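Local atomic coordinates of hypothetical 41.8 kDa protein in SPO13-ARG4 intergenic region (Saccharomyces cerevisiae, PDB entry 2A08), a protein that helps organise the actin cytoskeleton and takes part in fluid-phase endocytosis and vesicle trafficking, here represented by its SH3 domain. Residues A[50-54]-A[55-59]. Numbering follows the deposited sequence.
Sequences GIFPA and NYVRV
Pro53 lies against the ring of Tyr56 three residues on, its CG 3.9 Å from the centroid of the Tyr56 ring and displaced toward the rim, a CH-pi contact over one face. The nearest ring atom is Tyr56 CE1, 3.6 Å from Pro53 CG, while Pro53 CB packs beside CD1. Tyr56 is turned there by its first torsion, which sets CG anti to the carbonyl carbon and beside the backbone N (chi1 -80°). The backbone closes the same turn: Tyr56 N donates to Pro53 O at 3.0 Å, a nearly straight bond (162°). Ala54 is the buried hinge of the turn: its methyl rests on Trp41, and its carbonyl O takes a weak bond from Val57 N at 3.3 Å. A water within hydrogen-bonding distance of both Ala54 O and Val57 O bridges the turn to the start of strand 57-59. Asn55 has CG between its backbone N and carbonyl carbon (chi1 66°), which brings OD1 back to 3.6 Å from Pro53 CB and to the edge of the Tyr56 ring, in its plane. On the buried side, Val57 CG1 meets Phe52 CE1 at 3.6 Å, the two side chains crossing at about a right angle; Phe52 also packs edge-to-face with Phe22. A serine in place of Tyr56 would probably lose the CH-pi contact and open a gap on the side of Pro53 that the tyrosine ring covers. This is the 3-10 turn of an SH3 domain, joining strand 48-53 to strand 57-59; its Pro-Ala-Asn-Tyr sequence matches the family's conserved motif, whose proline and tyrosine usually line the groove for proline-rich ligands.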
loop_
_atom_site.group_PDB
_atom_site.type_symbol
_atom_site.label_atom_id
_atom_site.label_comp_id
_atom_site.label_asym_id
_atom_site.label_seq_id
_atom_site.Cartn_x
_atom_site.Cartn_y
_atom_site.Cartn_z
ATOM N N GLY A 50 -5.094 -0.369 -5.597
ATOM C CA GLY A 50 -6.010 -1.127 -4.784
ATOM C C GLY A 50 -5.677 -0.989 -3.315
ATOM O O GLY A 50 -4.869 -0.135 -2.910
ATOM N N ILE A 51 -6.234 -1.871 -2.506
ATOM C CA ILE A 51 -6.108 -1.773 -1.060
ATOM C C ILE A 51 -5.061 -2.740 -0.526
ATOM O O ILE A 51 -4.741 -3.752 -1.185
ATOM C CB ILE A 51 -7.492 -1.987 -0.326
ATOM C CG1 ILE A 51 -8.043 -3.429 -0.467
ATOM C CG2 ILE A 51 -8.493 -0.933 -0.763
ATOM C CD1 ILE A 51 -9.115 -3.717 0.578
ATOM N N PHE A 52 -4.512 -2.415 0.638
ATOM C CA PHE A 52 -3.498 -3.238 1.302
ATOM C C PHE A 52 -3.476 -2.957 2.789
ATOM O O PHE A 52 -3.979 -1.920 3.237
ATOM C CB PHE A 52 -2.116 -2.943 0.702
ATOM C CG PHE A 52 -1.674 -1.512 0.896
ATOM C CD1 PHE A 52 -0.920 -1.160 2.009
ATOM C CD2 PHE A 52 -2.025 -0.510 0.004
ATOM C CE1 PHE A 52 -0.538 0.158 2.230
ATOM C CE2 PHE A 52 -1.649 0.814 0.243
ATOM C CZ PHE A 52 -0.900 1.135 1.343
ATOM N N PRO A 53 -2.918 -3.856 3.595
ATOM C CA PRO A 53 -2.866 -3.599 5.032
ATOM C C PRO A 53 -1.839 -2.512 5.394
ATOM O O PRO A 53 -0.674 -2.600 4.992
ATOM C CB PRO A 53 -2.526 -4.966 5.645
ATOM C CG PRO A 53 -2.487 -5.891 4.490
ATOM C CD PRO A 53 -2.333 -5.165 3.248
ATOM N N ALA A 54 -2.281 -1.539 6.191
ATOM C CA ALA A 54 -1.445 -0.366 6.509
ATOM C C ALA A 54 -0.091 -0.722 7.111
ATOM O O ALA A 54 0.894 -0.053 6.815
ATOM C CB ALA A 54 -2.172 0.523 7.478
ATOM N N ASN A 55 -0.033 -1.731 7.980
ATOM C CA ASN A 55 1.195 -2.103 8.650
ATOM C C ASN A 55 2.254 -2.760 7.752
ATOM O O ASN A 55 3.351 -3.048 8.202
ATOM C CB ASN A 55 0.888 -2.975 9.840
ATOM C CG ASN A 55 0.305 -4.339 9.452
ATOM O OD1 ASN A 55 -0.553 -4.435 8.582
ATOM N ND2 ASN A 55 0.718 -5.357 10.179
ATOM N N TYR A 56 1.930 -2.966 6.479
ATOM C CA TYR A 56 2.898 -3.535 5.534
ATOM C C TYR A 56 3.826 -2.485 4.923
ATOM O O TYR A 56 4.736 -2.847 4.161
ATOM C CB TYR A 56 2.222 -4.287 4.399
ATOM C CG TYR A 56 1.744 -5.701 4.692
ATOM C CD1 TYR A 56 0.948 -5.957 5.789
ATOM C CD2 TYR A 56 2.045 -6.745 3.831
ATOM C CE1 TYR A 56 0.474 -7.245 6.030
ATOM C CE2 TYR A 56 1.600 -8.019 4.058
ATOM C CZ TYR A 56 0.781 -8.281 5.160
ATOM O OH TYR A 56 0.290 -9.586 5.365
ATOM N N VAL A 57 3.551 -1.213 5.191
ATOM C CA VAL A 57 4.341 -0.116 4.624
ATOM C C VAL A 57 4.805 0.853 5.700
ATOM O O VAL A 57 4.268 0.894 6.796
ATOM C CB VAL A 57 3.574 0.674 3.499
ATOM C CG1 VAL A 57 2.989 -0.279 2.458
ATOM C CG2 VAL A 57 2.477 1.597 4.059
ATOM N N ARG A 58 5.806 1.657 5.358
ATOM C CA ARG A 58 6.298 2.732 6.216
ATOM C C ARG A 58 6.237 4.026 5.402
ATOM O O ARG A 58 6.976 4.179 4.425
ATOM C CB ARG A 58 7.734 2.469 6.651
ATOM C CG ARG A 58 8.343 3.595 7.511
ATOM C CD ARG A 58 9.766 3.316 8.008
ATOM N NE ARG A 58 9.861 2.034 8.708
ATOM C CZ ARG A 58 10.971 1.294 8.809
ATOM N NH1 ARG A 58 12.117 1.688 8.270
ATOM N NH2 ARG A 58 10.920 0.136 9.442
ATOM N N VAL A 59 5.356 4.931 5.791
ATOM C CA VAL A 59 5.248 6.241 5.144
ATOM C C VAL A 59 6.584 7.002 5.264
ATOM O O VAL A 59 7.226 7.006 6.304
ATOM C CB VAL A 59 4.096 7.079 5.726
ATOM C CG1 VAL A 59 4.058 8.482 5.110
ATOM C CG2 VAL A 59 2.769 6.353 5.512
HETATM O O HOH W 1 1.997 2.365 7.686
#